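Local coordinates for protein DNA polymerase sliding clamp C (Sulfolobus tokodaii, PDB 3AIZ) that forms one subunit of a sliding ring that encircles DNA and tethers DNA polymerase and other processing proteins to it during replication, at residues 45-50 with 237-242; 200-205 with 225-230; 129-134 with 216-221. All coordinates share one frame; numbering follows the deposited sequence.

Interaction 1: 45-50 with 237-242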
loop_
_atom_site.group_PDB
_atom_site.type_symbol
_atom_site.label_atom_id
_atom_site.label_comp_id
_atom_site.label_asym_id
_atom_site.label_seq_id
_atom_site.Cartn_x
_atom_site.Cartn_y
_atom_site.Cartn_z
ATOM N N THR C 45 -18.273 19.569 28.107
ATOM C CA THR C 45 -17.864 20.630 27.195
ATOM C C THR C 45 -18.934 21.704 27.032
ATOM O O THR C 45 -20.084 21.407 26.712
ATOM C CB THR C 45 -17.512 20.075 25.804
ATOM O OG1 THR C 45 -16.489 19.080 25.928
ATOM C CG2 THR C 45 -17.023 21.190 24.895
ATOM N N PHE C 46 -18.545 22.954 27.258
ATOM C CA PHE C 46 -19.422 24.087 27.003
ATOM C C PHE C 46 -18.858 24.905 25.854
ATOM O O PHE C 46 -17.679 25.256 25.853
ATOM C CB PHE C 46 -19.569 24.961 28.248
ATOM C CG PHE C 46 -20.225 26.284 27.980
ATOM C CD1 PHE C 46 -19.466 27.439 27.874
ATOM C CD2 PHE C 46 -21.597 26.375 27.824
ATOM C CE1 PHE C 46 -20.065 28.657 27.624
ATOM C CE2 PHE C 46 -22.200 27.589 27.574
ATOM C CZ PHE C 46 -21.433 28.732 27.474
ATOM N N ILE C 47 -19.705 25.210 24.879
ATOM C CA ILE C 47 -19.257 25.877 23.665
ATOM C C ILE C 47 -19.863 27.268 23.525
ATOM O O ILE C 47 -21.081 27.433 23.562
ATOM C CB ILE C 47 -19.600 25.042 22.421
ATOM C CG1 ILE C 47 -19.100 23.605 22.600
ATOM C CG2 ILE C 47 -19.013 25.680 21.172
ATOM C CD1 ILE C 47 -19.431 22.688 21.448
ATOM N N ASP C 48 -19.001 28.265 23.364
ATOM C CA ASP C 48 -19.446 29.643 23.210
ATOM C C ASP C 48 -18.838 30.266 21.958
ATOM O O ASP C 48 -17.651 30.592 21.927
ATOM C CB ASP C 48 -19.071 30.462 24.443
ATOM C CG ASP C 48 -19.619 31.871 24.390
ATOM O OD1 ASP C 48 -20.757 32.049 23.907
ATOM O OD2 ASP C 48 -18.912 32.800 24.835
ATOM N N ILE C 49 -19.660 30.432 20.927
ATOM C CA ILE C 49 -19.192 30.959 19.651
ATOM C C ILE C 49 -19.769 32.337 19.350
ATOM O O ILE C 49 -20.946 32.599 19.597
ATOM C CB ILE C 49 -19.544 30.008 18.492
ATOM C CG1 ILE C 49 -18.929 28.627 18.729
ATOM C CG2 ILE C 49 -19.071 30.586 17.167
ATOM C CD1 ILE C 49 -19.307 27.599 17.683
ATOM N N LEU C 50 -18.926 33.218 18.822
ATOM C CA LEU C 50 -19.366 34.537 18.390
ATOM C C LEU C 50 -18.849 34.841 16.991
ATOM O O LEU C 50 -17.641 34.928 16.769
ATOM C CB LEU C 50 -18.893 35.618 19.361
ATOM C CG LEU C 50 -19.158 37.056 18.908
ATOM C CD1 LEU C 50 -20.647 37.293 18.692
ATOM C CD2 LEU C 50 -18.596 38.053 19.909
ATOM N N ALA C 237 -14.407 30.853 18.642
ATOM C CA ALA C 237 -15.144 29.652 19.005
ATOM C C ALA C 237 -14.533 29.068 20.274
ATOM O O ALA C 237 -13.489 28.421 20.227
ATOM C CB ALA C 237 -15.100 28.638 17.875
ATOM N N ASP C 238 -15.181 29.307 21.408
ATOM C CA ASP C 238 -14.654 28.862 22.693
ATOM C C ASP C 238 -15.118 27.458 23.059
ATOM O O ASP C 238 -16.300 27.132 22.944
ATOM C CB ASP C 238 -15.040 29.843 23.804
ATOM C CG ASP C 238 -14.298 31.162 23.701
ATOM O OD1 ASP C 238 -13.309 31.235 22.941
ATOM O OD2 ASP C 238 -14.701 32.127 24.385
ATOM N N PHE C 239 -14.177 26.633 23.502
ATOM C CA PHE C 239 -14.492 25.299 23.994
ATOM C C PHE C 239 -13.982 25.129 25.422
ATOM O O PHE C 239 -12.775 25.075 25.656
ATOM C CB PHE C 239 -13.884 24.230 23.085
ATOM C CG PHE C 239 -14.470 24.204 21.702
ATOM C CD1 PHE C 239 -14.039 25.095 20.734
ATOM C CD2 PHE C 239 -15.452 23.286 21.369
ATOM C CE1 PHE C 239 -14.576 25.073 19.461
ATOM C CE2 PHE C 239 -15.994 23.261 20.098
ATOM C CZ PHE C 239 -15.554 24.155 19.143
ATOM N N TYR C 240 -14.906 25.058 26.375
ATOM C CA TYR C 240 -14.551 24.830 27.770
ATOM C C TYR C 240 -14.701 23.354 28.116
ATOM O O TYR C 240 -15.812 22.824 28.133
ATOM C CB TYR C 240 -15.428 25.673 28.698
ATOM C CG TYR C 240 -15.296 27.165 28.489
ATOM C CD1 TYR C 240 -15.984 27.803 27.466
ATOM C CD2 TYR C 240 -14.492 27.935 29.318
ATOM C CE1 TYR C 240 -15.871 29.165 27.271
ATOM C CE2 TYR C 240 -14.373 29.300 29.131
ATOM C CZ TYR C 240 -15.066 29.910 28.106
ATOM O OH TYR C 240 -14.955 31.267 27.909
ATOM N N ILE C 241 -13.582 22.694 28.392
ATOM C CA ILE C 241 -13.594 21.273 28.718
ATOM C C ILE C 241 -13.290 21.042 30.196
ATOM O O ILE C 241 -12.277 21.511 30.710
ATOM C CB ILE C 241 -12.590 20.494 27.853
ATOM C CG1 ILE C 241 -12.816 20.813 26.373
ATOM C CG2 ILE C 241 -12.706 19.000 28.111
ATOM C CD1 ILE C 241 -11.859 20.110 25.445
ATOM N N ALA C 242 -14.176 20.315 30.870
ATOM C CA ALA C 242 -14.050 20.071 32.304
ATOM C C ALA C 242 -12.796 19.271 32.648
ATOM O O ALA C 242 -12.347 18.439 31.860
ATOM C CB ALA C 242 -15.292 19.370 32.833
#
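An antiparallel strand pair at the junction of the two PCNA domains brings Thr45-Ile49 alongside Ala237-Ile241. The two axes run at 168° to each other, and the register sets Phe46 opposite Tyr240 and Asp48 opposite Asp238 as the hydrogen-bonded pairs. Each of these pairs exchanges two backbone bonds; in the first, Tyr240 N lies 2.8 Å from Phe46 O. At the alternate, non-hydrogen-bonded positions, the CA-H groups of Thr45 and Ile47 meet carbonyl oxygens; Thr45 CA comes within 3.1 Å of Tyr240 O.

On one face Phe46 and Tyr240 point the same way, side by side. Phe46 has its CG anti to the backbone N (chi1 168°), whereas Tyr240 CG lies beside its own N. Tyr240 CD1 reaches the edge of the Phe46 ring in its plane, 3.5 Å from Phe46 CD1, with the planes inclined at 45°. Next to them Asp48 OD2 and Asp238 OD2 are 4.3 Å apart, a proximity probably eased by the salt bridges of Asp48 with Arg37 and of Asp238 with Arg228.

In the PCNA fold a continuous sheet crosses from one domain to the other, and this pair is the crossing: strand 45-52 belongs to the N-terminal PCNA domain and strand 235-241 to the C-terminal one. Phe46 also touches Ile119 and Pro122 of the chain connecting the domains.

The opposite face, which bears Thr45, Ile47, Ile49, Ala237, Phe239 and Ile241, is mostly apolar. Ile47 CG2 sits over the Phe239 ring, 4.0 Å above its plane and offset toward the rim, while Ile47 CD1 comes 3.7 Å from Phe239 CE2. Further along, Ile49 CG1 meets Ala237 CB at 3.9 Å. Helix 8-18 covers this side through Leu18, which touches Ile47 and Ile49, and Thr17, against Phe239; Val202 and Tyr201 of helix 199-203 reach Ile241.

Interaction 2: 200-205 with 225-230. With SO4 (sulfate ion), chain H.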
loop_
_atom_site.group_PDB
_atom_site.type_symbol
_atom_site.label_atom_id
_atom_site.label_comp_id
_atom_site.label_asym_id
_atom_site.label_seq_id
_atom_site.Cartn_x
_atom_site.Cartn_y
_atom_site.Cartn_z
ATOM N N GLU C 200 -11.133 12.675 23.914
ATOM C CA GLU C 200 -12.108 12.818 22.836
ATOM C C GLU C 200 -12.627 14.248 22.687
ATOM O O GLU C 200 -12.823 14.730 21.571
ATOM C CB GLU C 200 -13.278 11.848 23.027
ATOM C CG GLU C 200 -13.973 11.961 24.373
ATOM C CD GLU C 200 -15.206 11.082 24.467
ATOM O OE1 GLU C 200 -15.412 10.455 25.529
ATOM O OE2 GLU C 200 -15.965 11.015 23.476
ATOM N N TYR C 201 -12.841 14.922 23.813
ATOM C CA TYR C 201 -13.381 16.279 23.797
ATOM C C TYR C 201 -12.424 17.278 23.148
ATOM O O TYR C 201 -12.849 18.160 22.402
ATOM C CB TYR C 201 -13.751 16.729 25.212
ATOM C CG TYR C 201 -14.678 15.771 25.926
ATOM C CD1 TYR C 201 -14.261 15.086 27.061
ATOM C CD2 TYR C 201 -15.964 15.539 25.456
ATOM C CE1 TYR C 201 -15.104 14.206 27.713
ATOM C CE2 TYR C 201 -16.814 14.661 26.100
ATOM C CZ TYR C 201 -16.379 13.996 27.228
ATOM O OH TYR C 201 -17.222 13.121 27.872
ATOM N N VAL C 202 -11.133 17.139 23.433
ATOM C CA VAL C 202 -10.129 18.010 22.834
ATOM C C VAL C 202 -9.985 17.706 21.350
ATOM O O VAL C 202 -10.044 18.603 20.510
ATOM C CB VAL C 202 -8.754 17.850 23.509
ATOM C CG1 VAL C 202 -7.702 18.658 22.764
ATOM C CG2 VAL C 202 -8.823 18.270 24.969
ATOM N N VAL C 203 -9.801 16.427 21.040
ATOM C CA VAL C 203 -9.610 15.975 19.668
ATOM C C VAL C 203 -10.739 16.408 18.735
ATOM O O VAL C 203 -10.493 16.825 17.604
ATOM C CB VAL C 203 -9.459 14.444 19.602
ATOM C CG1 VAL C 203 -9.532 13.967 18.164
ATOM C CG2 VAL C 203 -8.154 14.015 20.252
ATOM N N ASN C 204 -11.973 16.315 19.219
ATOM C CA ASN C 204 -13.143 16.622 18.400
ATOM C C ASN C 204 -13.248 18.084 17.962
ATOM O O ASN C 204 -14.204 18.465 17.288
ATOM C CB ASN C 204 -14.427 16.189 19.115
ATOM C CG ASN C 204 -14.584 14.681 19.171
ATOM O OD1 ASN C 204 -13.912 13.947 18.447
ATOM N ND2 ASN C 204 -15.481 14.211 20.031
ATOM N N THR C 205 -12.268 18.897 18.340
ATOM C CA THR C 205 -12.255 20.300 17.938
ATOM C C THR C 205 -11.291 20.528 16.776
ATOM O O THR C 205 -11.115 21.654 16.313
ATOM C CB THR C 205 -11.872 21.233 19.110
ATOM O OG1 THR C 205 -10.503 21.019 19.474
ATOM C CG2 THR C 205 -12.759 20.968 20.314
ATOM N N LEU C 225 -10.382 23.612 30.641
ATOM C CA LEU C 225 -9.489 23.987 29.555
ATOM C C LEU C 225 -10.254 24.856 28.569
ATOM O O LEU C 225 -11.307 24.456 28.075
ATOM C CB LEU C 225 -8.968 22.739 28.840
ATOM C CG LEU C 225 -8.414 22.931 27.423
ATOM C CD1 LEU C 225 -7.194 23.841 27.428
ATOM C CD2 LEU C 225 -8.080 21.590 26.787
ATOM N N LYS C 226 -9.735 26.045 28.285
ATOM C CA LYS C 226 -10.381 26.918 27.316
ATOM C C LYS C 226 -9.622 26.969 25.998
ATOM O O LYS C 226 -8.578 27.613 25.896
ATOM C CB LYS C 226 -10.557 28.335 27.864
ATOM C CG LYS C 226 -11.339 29.239 26.922
ATOM C CD LYS C 226 -11.343 30.687 27.378
ATOM C CE LYS C 226 -12.099 31.556 26.383
ATOM N NZ LYS C 226 -11.946 33.006 26.667
ATOM N N LEU C 227 -10.155 26.285 24.991
ATOM C CA LEU C 227 -9.620 26.380 23.643
ATOM C C LEU C 227 -10.409 27.424 22.870
ATOM O O LEU C 227 -11.579 27.217 22.546
ATOM C CB LEU C 227 -9.702 25.032 22.929
ATOM C CG LEU C 227 -8.896 23.875 23.520
ATOM C CD1 LEU C 227 -9.215 22.579 22.792
ATOM C CD2 LEU C 227 -7.406 24.175 23.471
ATOM N N ARG C 228 -9.775 28.557 22.591
ATOM C CA ARG C 228 -10.412 29.594 21.795
ATOM C C ARG C 228 -9.856 29.596 20.386
ATOM O O ARG C 228 -8.739 30.053 20.151
ATOM C CB ARG C 228 -10.222 30.975 22.423
ATOM C CG ARG C 228 -10.411 32.113 21.431
ATOM C CD ARG C 228 -10.513 33.460 22.117
ATOM N NE ARG C 228 -11.727 33.567 22.919
ATOM C CZ ARG C 228 -12.230 34.715 23.357
ATOM N NH1 ARG C 228 -11.625 35.858 23.062
ATOM N NH2 ARG C 228 -13.341 34.724 24.082
ATOM N N TYR C 229 -10.636 29.072 19.449
ATOM C CA TYR C 229 -10.257 29.115 18.048
ATOM C C TYR C 229 -10.664 30.454 17.455
ATOM O O TYR C 229 -11.840 30.689 17.179
ATOM C CB TYR C 229 -10.902 27.966 17.279
ATOM C CG TYR C 229 -10.323 26.610 17.609
ATOM C CD1 TYR C 229 -10.909 25.798 18.572
ATOM C CD2 TYR C 229 -9.192 26.140 16.956
ATOM C CE1 TYR C 229 -10.385 24.555 18.873
ATOM C CE2 TYR C 229 -8.661 24.900 17.251
ATOM C CZ TYR C 229 -9.261 24.111 18.210
ATOM O OH TYR C 229 -8.734 22.875 18.507
ATOM N N ASN C 230 -9.687 31.336 17.277
ATOM C CA ASN C 230 -9.939 32.664 16.735
ATOM C C ASN C 230 -10.529 32.617 15.333
ATOM O O ASN C 230 -10.146 31.783 14.511
ATOM C CB ASN C 230 -8.657 33.497 16.735
ATOM C CG ASN C 230 -8.142 33.777 18.134
ATOM O OD1 ASN C 230 -6.937 33.722 18.383
ATOM N ND2 ASN C 230 -9.053 34.076 19.055
HETATM S S SO4 H . -20.754 13.417 25.292
HETATM O O1 SO4 H . -19.625 12.716 25.899
HETATM O O2 SO4 H . -21.979 12.655 25.521
HETATM O O3 SO4 H . -20.888 14.740 25.893
HETATM O O4 SO4 H . -20.528 13.559 23.855
#
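Thr205 and Tyr229 make the polar link between the end of the short helix 199-203 and strand 223-231. Tyr229 OH donates to Thr205 OG1 over 2.7 Å, the two side chains crossing at about a right angle. Thr205 OG1 in turn donates to Val202 O at 2.7 Å, in the carbonyl plane with a C=O...donor angle of 159°. A chi1 of 68°, which puts OG1 between the backbone N and the carbonyl carbon, turns the hydroxyl back toward the helix for this bond. Val202 O also accepts from Thr205 N at 3.1 Å, so one carbonyl is gripped twice by the same threonine, and the hydroxyl of the buried Tyr229 joins this turn through Thr205 OG1.

The apolar contacts come from Val202, whose two methyls are divided between two leucines: CG2 meets Leu225 CD2 at 3.9 Å, and CG1 lies 4.2 Å from Leu227 CD1.

Away from the strand, Tyr201 OH donates to sulfate O1 at 3.1 Å, the oxygen lying at the ring edge in plane. Ser42 also binds this ion, which probably came from the crystallisation liquor.

Helix 136-149 flanks the contact, with Ile143 against Val202 and Phe139 against Tyr229. Ile217 of strand 214-220 packs on Leu225 and Leu227, while on the other flank of strand 223-231, Phe239 of strand 235-241 touches Thr205.

Interaction 3: 129-134 with 216-221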
loop_
_atom_site.group_PDB
_atom_site.type_symbol
_atom_site.label_atom_id
_atom_site.label_comp_id
_atom_site.label_asym_id
_atom_site.label_seq_id
_atom_site.Cartn_x
_atom_site.Cartn_y
_atom_site.Cartn_z
ATOM N N PRO C 129 -4.105 30.353 35.005
ATOM C CA PRO C 129 -2.700 30.497 35.403
ATOM C C PRO C 129 -1.783 30.575 34.190
ATOM O O PRO C 129 -0.797 31.313 34.209
ATOM C CB PRO C 129 -2.420 29.202 36.173
ATOM C CG PRO C 129 -3.755 28.696 36.588
ATOM C CD PRO C 129 -4.692 29.096 35.494
ATOM N N PHE C 130 -2.106 29.813 33.149
ATOM C CA PHE C 130 -1.276 29.749 31.953
ATOM C C PHE C 130 -2.098 29.988 30.690
ATOM O O PHE C 130 -3.278 29.641 30.630
ATOM C CB PHE C 130 -0.565 28.395 31.875
ATOM C CG PHE C 130 0.193 28.181 30.599
ATOM C CD1 PHE C 130 -0.377 27.482 29.548
ATOM C CD2 PHE C 130 1.475 28.682 30.448
ATOM C CE1 PHE C 130 0.318 27.283 28.372
ATOM C CE2 PHE C 130 2.176 28.486 29.275
ATOM C CZ PHE C 130 1.596 27.787 28.235
ATOM N N LYS C 131 -1.469 30.582 29.682
ATOM C CA LYS C 131 -2.151 30.877 28.428
ATOM C C LYS C 131 -1.164 30.918 27.264
ATOM O O LYS C 131 -0.165 31.634 27.310
ATOM C CB LYS C 131 -2.908 32.202 28.536
ATOM C CG LYS C 131 -3.841 32.492 27.373
ATOM C CD LYS C 131 -4.638 33.762 27.626
ATOM C CE LYS C 131 -5.377 33.688 28.956
ATOM N NZ LYS C 131 -6.201 34.901 29.214
ATOM N N ALA C 132 -1.450 30.146 26.222
ATOM C CA ALA C 132 -0.563 30.060 25.068
ATOM C C ALA C 132 -1.319 30.245 23.758
ATOM O O ALA C 132 -2.481 29.862 23.640
ATOM C CB ALA C 132 0.178 28.731 25.066
ATOM N N LYS C 133 -0.645 30.834 22.778
ATOM C CA LYS C 133 -1.223 31.039 21.458
ATOM C C LYS C 133 -0.447 30.214 20.440
ATOM O O LYS C 133 0.762 30.028 20.575
ATOM C CB LYS C 133 -1.181 32.522 21.091
ATOM C CG LYS C 133 -1.960 32.893 19.841
ATOM C CD LYS C 133 -1.923 34.398 19.615
ATOM C CE LYS C 133 -2.720 34.801 18.387
ATOM N NZ LYS C 133 -2.698 36.276 18.180
ATOM N N ALA C 134 -1.142 29.714 19.424
ATOM C CA ALA C 134 -0.508 28.872 18.416
ATOM C C ALA C 134 -1.311 28.853 17.126
ATOM O O ALA C 134 -2.495 29.189 17.118
ATOM C CB ALA C 134 -0.335 27.456 18.948
ATOM N N GLU C 216 -6.055 29.951 20.911
ATOM C CA GLU C 216 -5.542 30.287 22.234
ATOM C C GLU C 216 -5.863 29.184 23.235
ATOM O O GLU C 216 -7.020 28.810 23.413
ATOM C CB GLU C 216 -6.102 31.630 22.706
ATOM C CG GLU C 216 -5.725 32.794 21.800
ATOM C CD GLU C 216 -6.349 34.107 22.234
ATOM O OE1 GLU C 216 -6.501 34.322 23.456
ATOM O OE2 GLU C 216 -6.681 34.927 21.350
ATOM N N ILE C 217 -4.821 28.666 23.879
ATOM C CA ILE C 217 -4.955 27.575 24.834
ATOM C C ILE C 217 -4.736 28.080 26.254
ATOM O O ILE C 217 -3.682 28.631 26.565
ATOM C CB ILE C 217 -3.927 26.466 24.550
ATOM C CG1 ILE C 217 -3.889 26.147 23.052
ATOM C CG2 ILE C 217 -4.237 25.225 25.371
ATOM C CD1 ILE C 217 -2.740 25.250 22.646
ATOM N N ALA C 218 -5.733 27.893 27.112
ATOM C CA ALA C 218 -5.643 28.334 28.501
ATOM C C ALA C 218 -6.185 27.261 29.438
ATOM O O ALA C 218 -7.191 26.620 29.142
ATOM C CB ALA C 218 -6.393 29.641 28.694
ATOM N N PHE C 219 -5.516 27.065 30.567
ATOM C CA PHE C 219 -5.917 26.025 31.505
ATOM C C PHE C 219 -5.237 26.186 32.856
ATOM O O PHE C 219 -4.396 27.064 33.042
ATOM C CB PHE C 219 -5.594 24.643 30.934
ATOM C CG PHE C 219 -4.124 24.380 30.785
ATOM C CD1 PHE C 219 -3.470 24.680 29.601
ATOM C CD2 PHE C 219 -3.394 23.836 31.830
ATOM C CE1 PHE C 219 -2.117 24.442 29.460
ATOM C CE2 PHE C 219 -2.039 23.596 31.696
ATOM C CZ PHE C 219 -1.400 23.898 30.509
ATOM N N GLY C 220 -5.608 25.320 33.792
ATOM C CA GLY C 220 -5.039 25.332 35.125
ATOM C C GLY C 220 -5.594 24.186 35.945
ATOM O O GLY C 220 -6.567 23.545 35.546
ATOM N N SER C 221 -4.977 23.923 37.090
ATOM C CA SER C 221 -5.418 22.836 37.956
ATOM C C SER C 221 -6.868 23.018 38.392
ATOM O O SER C 221 -7.258 24.091 38.856
ATOM C CB SER C 221 -4.513 22.727 39.185
ATOM O OG SER C 221 -4.978 21.722 40.071
#
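Phe130-Lys133 and Glu216-Phe219 pair as antiparallel strands in the C-terminal domain of the PCNA fold, their axes at 163°. Strand 130-135 thereby joins the sheet on the flank of strand 214-220 turned from strand 223-231.

The backbone bonds differ along the ladder. Ala132 and Ile217 form a reciprocal hydrogen-bonded pair, with Ala132 N to Ile217 O at 2.7 Å and Ile217 N to Ala132 O at 2.6 Å. Toward Phe130 the strands separate, and the bond from Phe219 N to Phe130 O is weak, at 3.4 Å.

Aromatic and apolar contacts occupy the face bearing Phe130, Ala132, Ile217 and Phe219. The two phenylalanine rings lie side by side and point the same way, meeting at Phe130 CD1 and Phe219 CE1, 3.5 Å apart. Their planes are inclined at 54°, so the pair is oblique. Phe219 CG stands between its backbone N and carbonyl carbon (chi1 66°), while Phe130 CG is anti to its N; from these different starts the rings converge. Both touch Ala158 of strand 153-159 and Ala193 of strand 193-198, and Ile217 reaches Phe156: this face packs on the four-stranded sheet of the domain.

The other face carries charged residues whose aliphatic parts do the touching. Lys133 CG passes 4.2 Å from Glu216 CG, and Lys131 CG approaches Ala218 CB at 4.0 Å. Lys133 NZ remains 5.3 Å from Glu216 OE2, too far for a salt bridge, though opposite charges at this range may still attract.

At the end of the ladder Pro129 lies against the backbone of Phe219 and Gly220, its ring CD 3.2 Å from Phe219 O.

Interactions 1 and 3 are both antiparallel strand pairs in one long sheet, about 14 Å apart between centres and without direct touch; strand 223-231 of interaction 2 lies between them, hydrogen-bonded to strand 235-241 on one side and strand 214-220 on the other. Interaction 1 joins the two domains near the middle of the chain, whereas interaction 3 lies within the C-terminal domain, about 16 Å from the chain centre, and has lysines at its margin. Interaction 2 is wholly buried and lacks strand pairing: the end of a short helix and the residue after it meet the sheet mainly through side chains. Carboxylates meet salt-bridge partners around interaction 1, while interaction 2 combines a hydroxyl relay with valine-leucine contacts.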